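Local atomic coordinates of ferredoxin (PDB entry 1RGV), a protein that carries electrons on two [4Fe-4S] clusters and probably serves as the electron donor of 4-hydroxybenzoyl-CoA reductase. Residues A1-D12 / P28-E39. Sequence-based numbering, arbitrary orientation.
With SF4 (iron/sulfur cluster), chain B; SF4 (iron/sulfur cluster), chain C.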
loop_
_atom_site.group_PDB
_atom_site.type_symbol
_atom_site.label_atom_id
_atom_site.label_comp_id
_atom_site.label_asym_id
_atom_site.label_seq_id
_atom_site.Cartn_x
_atom_site.Cartn_y
_atom_site.Cartn_z
ATOM N N ALA A 1 -4.715 6.483 -1.682
ATOM C CA ALA A 1 -3.934 5.369 -1.065
ATOM C C ALA A 1 -4.817 4.151 -0.850
ATOM O O ALA A 1 -6.038 4.218 -0.996
ATOM C CB ALA A 1 -3.338 5.820 0.273
ATOM N N LEU A 2 -4.192 3.035 -0.500
ATOM C CA LEU A 2 -4.926 1.804 -0.248
ATOM C C LEU A 2 -4.917 1.543 1.251
ATOM O O LEU A 2 -4.286 2.275 2.013
ATOM C CB LEU A 2 -4.269 0.626 -0.977
ATOM C CG LEU A 2 -4.040 0.783 -2.483
ATOM C CD1 LEU A 2 -3.555 -0.532 -3.066
ATOM C CD2 LEU A 2 -5.334 1.217 -3.154
ATOM N N TYR A 3 -5.630 0.508 1.673
ATOM C CA TYR A 3 -5.676 0.154 3.081
ATOM C C TYR A 3 -5.998 -1.332 3.160
ATOM O O TYR A 3 -6.424 -1.924 2.169
ATOM C CB TYR A 3 -6.719 1.006 3.806
ATOM C CG TYR A 3 -8.111 0.440 3.837
ATOM C CD1 TYR A 3 -8.593 -0.194 4.981
ATOM C CD2 TYR A 3 -8.965 0.567 2.742
ATOM C CE1 TYR A 3 -9.893 -0.684 5.040
ATOM C CE2 TYR A 3 -10.273 0.082 2.789
ATOM C CZ TYR A 3 -10.731 -0.542 3.943
ATOM O OH TYR A 3 -12.028 -1.016 4.013
ATOM N N ILE A 4 -5.788 -1.940 4.323
ATOM C CA ILE A 4 -6.032 -3.370 4.465
ATOM C C ILE A 4 -7.308 -3.771 5.217
ATOM O O ILE A 4 -7.599 -3.265 6.303
ATOM C CB ILE A 4 -4.809 -4.042 5.119
ATOM C CG1 ILE A 4 -3.571 -3.771 4.254
ATOM C CG2 ILE A 4 -5.056 -5.535 5.293
ATOM C CD1 ILE A 4 -2.258 -4.185 4.888
ATOM N N ASN A 5 -8.057 -4.685 4.597
ATOM C CA ASN A 5 -9.307 -5.229 5.128
ATOM C C ASN A 5 -9.080 -5.933 6.441
ATOM O O ASN A 5 -7.967 -5.970 6.963
ATOM C CB ASN A 5 -9.892 -6.277 4.181
ATOM C CG ASN A 5 -10.936 -5.717 3.269
ATOM O OD1 ASN A 5 -11.392 -4.588 3.452
ATOM N ND2 ASN A 5 -11.341 -6.507 2.276
ATOM N N ASP A 6 -10.152 -6.523 6.954
ATOM C CA ASP A 6 -10.078 -7.275 8.185
ATOM C C ASP A 6 -9.946 -8.740 7.783
ATOM O O ASP A 6 -9.837 -9.626 8.628
ATOM C CB ASP A 6 -11.334 -7.064 9.021
ATOM C CG ASP A 6 -11.049 -7.136 10.506
ATOM O OD1 ASP A 6 -10.417 -8.126 10.954
ATOM O OD2 ASP A 6 -11.454 -6.199 11.230
ATOM N N ASP A 7 -9.960 -8.990 6.477
ATOM C CA ASP A 7 -9.813 -10.347 5.971
ATOM C C ASP A 7 -8.334 -10.690 5.895
ATOM O O ASP A 7 -7.954 -11.789 5.486
ATOM C CB ASP A 7 -10.443 -10.495 4.585
ATOM C CG ASP A 7 -11.955 -10.428 4.622
ATOM O OD1 ASP A 7 -12.542 -10.741 5.681
ATOM O OD2 ASP A 7 -12.556 -10.076 3.587
ATOM N N CYS A 8 -7.496 -9.737 6.283
ATOM C CA CYS A 8 -6.063 -9.957 6.268
ATOM C C CYS A 8 -5.772 -11.226 7.069
ATOM O O CYS A 8 -6.361 -11.450 8.126
ATOM C CB CYS A 8 -5.351 -8.756 6.891
ATOM S SG CYS A 8 -3.565 -8.941 7.043
ATOM N N THR A 9 -4.872 -12.058 6.554
ATOM C CA THR A 9 -4.502 -13.308 7.214
ATOM C C THR A 9 -3.155 -13.156 7.914
ATOM O O THR A 9 -2.693 -14.059 8.614
ATOM C CB THR A 9 -4.428 -14.466 6.183
ATOM O OG1 THR A 9 -5.744 -14.725 5.676
ATOM C CG2 THR A 9 -3.882 -15.742 6.814
ATOM N N ALA A 10 -2.533 -11.998 7.726
ATOM C CA ALA A 10 -1.239 -11.713 8.332
ATOM C C ALA A 10 -0.168 -12.687 7.845
ATOM O O ALA A 10 0.663 -13.140 8.629
ATOM C CB ALA A 10 -1.352 -11.771 9.852
ATOM N N CYS A 11 -0.188 -13.005 6.551
ATOM C CA CYS A 11 0.795 -13.921 5.980
ATOM C C CYS A 11 2.132 -13.210 5.742
ATOM O O CYS A 11 3.136 -13.848 5.415
ATOM C CB CYS A 11 0.276 -14.520 4.670
ATOM S SG CYS A 11 0.157 -13.364 3.288
ATOM N N ASP A 12 2.131 -11.887 5.896
ATOM C CA ASP A 12 3.340 -11.077 5.744
ATOM C C ASP A 12 3.914 -11.020 4.317
ATOM O O ASP A 12 4.874 -10.289 4.046
ATOM C CB ASP A 12 4.398 -11.595 6.734
ATOM C CG ASP A 12 5.611 -10.690 6.828
ATOM O OD1 ASP A 12 6.606 -10.959 6.121
ATOM O OD2 ASP A 12 5.570 -9.707 7.603
ATOM N N PRO A 28 -4.585 -8.488 14.892
ATOM C CA PRO A 28 -4.689 -9.541 13.874
ATOM C C PRO A 28 -4.342 -9.184 12.420
ATOM O O PRO A 28 -3.975 -10.070 11.642
ATOM C CB PRO A 28 -6.139 -9.985 14.006
ATOM C CG PRO A 28 -6.827 -8.687 14.287
ATOM C CD PRO A 28 -5.927 -8.049 15.322
ATOM N N ILE A 29 -4.459 -7.913 12.039
ATOM C CA ILE A 29 -4.169 -7.534 10.654
ATOM C C ILE A 29 -3.054 -6.504 10.474
ATOM O O ILE A 29 -2.626 -5.853 11.429
ATOM C CB ILE A 29 -5.440 -6.998 9.943
ATOM C CG1 ILE A 29 -5.884 -5.675 10.579
ATOM C CG2 ILE A 29 -6.554 -8.034 10.024
ATOM C CD1 ILE A 29 -7.135 -5.070 9.953
ATOM N N TYR A 30 -2.589 -6.367 9.235
ATOM C CA TYR A 30 -1.531 -5.420 8.901
ATOM C C TYR A 30 -2.106 -4.036 8.603
ATOM O O TYR A 30 -3.264 -3.907 8.197
ATOM C CB TYR A 30 -0.740 -5.936 7.704
ATOM C CG TYR A 30 0.276 -7.000 8.059
ATOM C CD1 TYR A 30 -0.023 -7.997 8.991
ATOM C CD2 TYR A 30 1.535 -7.022 7.452
ATOM C CE1 TYR A 30 0.908 -8.986 9.309
ATOM C CE2 TYR A 30 2.470 -8.009 7.761
ATOM C CZ TYR A 30 2.148 -8.984 8.688
ATOM O OH TYR A 30 3.062 -9.963 8.992
ATOM N N VAL A 31 -1.287 -3.005 8.800
ATOM C CA VAL A 31 -1.722 -1.628 8.590
ATOM C C VAL A 31 -0.870 -0.846 7.586
ATOM O O VAL A 31 0.360 -0.926 7.606
ATOM C CB VAL A 31 -1.712 -0.854 9.922
ATOM C CG1 VAL A 31 -2.426 0.475 9.751
ATOM C CG2 VAL A 31 -2.356 -1.691 11.019
ATOM N N ILE A 32 -1.535 -0.089 6.714
ATOM C CA ILE A 32 -0.848 0.727 5.717
ATOM C C ILE A 32 -0.845 2.189 6.161
ATOM O O ILE A 32 -1.848 2.695 6.666
ATOM C CB ILE A 32 -1.540 0.659 4.333
ATOM C CG1 ILE A 32 -1.298 -0.706 3.689
ATOM C CG2 ILE A 32 -1.032 1.785 3.433
ATOM C CD1 ILE A 32 -1.976 -0.862 2.332
ATOM N N ASP A 33 0.285 2.862 5.978
ATOM C CA ASP A 33 0.385 4.263 6.345
ATOM C C ASP A 33 -0.046 5.046 5.117
ATOM O O ASP A 33 0.688 5.116 4.131
ATOM C CB ASP A 33 1.827 4.622 6.699
ATOM C CG ASP A 33 1.944 5.987 7.370
ATOM O OD1 ASP A 33 1.207 6.918 6.963
ATOM O OD2 ASP A 33 2.781 6.127 8.295
ATOM N N PRO A 34 -1.249 5.637 5.149
ATOM C CA PRO A 34 -1.727 6.406 3.994
ATOM C C PRO A 34 -0.719 7.472 3.565
ATOM O O PRO A 34 -0.711 7.921 2.415
ATOM C CB PRO A 34 -3.053 6.995 4.491
ATOM C CG PRO A 34 -2.867 7.064 5.973
ATOM C CD PRO A 34 -2.171 5.769 6.287
ATOM N N THR A 35 0.139 7.852 4.504
ATOM C CA THR A 35 1.177 8.848 4.275
ATOM C C THR A 35 2.285 8.351 3.344
ATOM O O THR A 35 2.852 9.124 2.566
ATOM C CB THR A 35 1.797 9.273 5.624
ATOM O OG1 THR A 35 0.993 10.308 6.196
ATOM C CG2 THR A 35 3.235 9.750 5.460
ATOM N N LYS A 36 2.583 7.057 3.422
ATOM C CA LYS A 36 3.640 6.465 2.615
ATOM C C LYS A 36 3.159 5.686 1.392
ATOM O O LYS A 36 3.960 5.350 0.516
ATOM C CB LYS A 36 4.494 5.553 3.498
ATOM C CG LYS A 36 5.002 6.239 4.752
ATOM C CD LYS A 36 5.690 5.253 5.676
ATOM C CE LYS A 36 6.031 5.889 7.020
ATOM N NZ LYS A 36 6.643 4.908 7.965
ATOM N N CYS A 37 1.864 5.397 1.317
ATOM C CA CYS A 37 1.350 4.641 0.180
ATOM C C CYS A 37 1.045 5.521 -1.022
ATOM O O CYS A 37 0.115 6.323 -0.991
ATOM C CB CYS A 37 0.087 3.868 0.570
ATOM S SG CYS A 37 -0.695 2.981 -0.810
ATOM N N SER A 38 1.834 5.358 -2.082
ATOM C CA SER A 38 1.649 6.127 -3.311
ATOM C C SER A 38 0.966 5.254 -4.356
ATOM O O SER A 38 0.920 5.597 -5.540
ATOM C CB SER A 38 3.000 6.590 -3.859
ATOM O OG SER A 38 3.764 5.489 -4.322
ATOM N N GLU A 39 0.440 4.118 -3.905
ATOM C CA GLU A 39 -0.226 3.172 -4.791
ATOM C C GLU A 39 0.754 2.663 -5.844
ATOM O O GLU A 39 0.362 2.275 -6.947
ATOM C CB GLU A 39 -1.451 3.827 -5.440
ATOM C CG GLU A 39 -2.583 4.048 -4.442
ATOM C CD GLU A 39 -3.840 4.602 -5.071
ATOM O OE1 GLU A 39 -4.265 4.063 -6.116
ATOM O OE2 GLU A 39 -4.409 5.568 -4.513
HETATM FE FE1 SF4 B . -2.689 -9.847 2.096
HETATM FE FE2 SF4 B . -0.478 -8.600 3.364
HETATM FE FE3 SF4 B . -2.736 -9.299 4.729
HETATM FE FE4 SF4 B . -1.007 -11.233 3.730
HETATM S S1 SF4 B . -0.556 -9.582 5.384
HETATM S S2 SF4 B . -3.088 -11.173 3.793
HETATM S S3 SF4 B . -0.318 -10.187 1.887
HETATM S S4 SF4 B . -2.633 -7.811 3.209
HETATM FE FE1 SF4 C . 3.344 0.020 -0.836
HETATM FE FE2 SF4 C . 1.106 -1.487 -1.705
HETATM FE FE3 SF4 C . 0.998 1.227 -1.370
HETATM FE FE4 SF4 C . 2.485 0.085 -3.433
HETATM S S1 SF4 C . 0.133 -0.016 -3.105
HETATM S S2 SF4 C . 2.895 1.705 -2.176
HETATM S S3 SF4 C . 3.145 -1.788 -2.416
HETATM S S4 SF4 C . 1.280 -0.197 0.196
#
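Leu2 and Tyr30 each turn a backbone N-H on a cluster-binding thiolate of the facing segment, a case of the N-H...S bonding common around iron-sulfur centres. Leu2 N reaches Cys37 SG at 3.5 Å in a nearly straight bond (165°), and Tyr30 N treats Cys8 SG likewise. Both sulfurs stand anti to their own backbone N (chi1 176° in each), a torsion that carries them to an iron: Cys8 SG lies 2.5 Å from FE3 of one cluster, while Cys37 SG binds the other. Such bonds are likely to spread the negative charge of the thiolates.

This two-cluster ferredoxin fold exchanges ligands between its halves: Cys8, Cys11 and Cys14 share the first cluster with Cys53, and Cys37 and Cys40 the second with Cys18 and Cys49. Segment 28-39 holds strand 31-32, paired antiparallel with 23-24.

Two polar pairs add to these bonds. The amino group of Ala1 forms a salt bridge with Glu39 OE2 at 3.0 Å, approached from its anti side, and also meets Glu66. Tyr30 OH donates to the anti lone pair of Asp12 OD2 (2.9 Å), the carboxylate steeply turned from the ring.

S1 of the cluster bound by Cys8 sits 3.7 Å above the centre of the Tyr30 ring. With an alanine in its place, S1 would probably lose the ring that lies against it, and Asp12 its hydroxyl partner. Among the apolar contacts, Ala10 CB meets Tyr30 CE1. Between the clusters, Ile4 CD1 packs against Tyr30 CB (3.6 Å) and Ile32 CG1, the Ile4 and Ile32 side chains crossing at about a right angle.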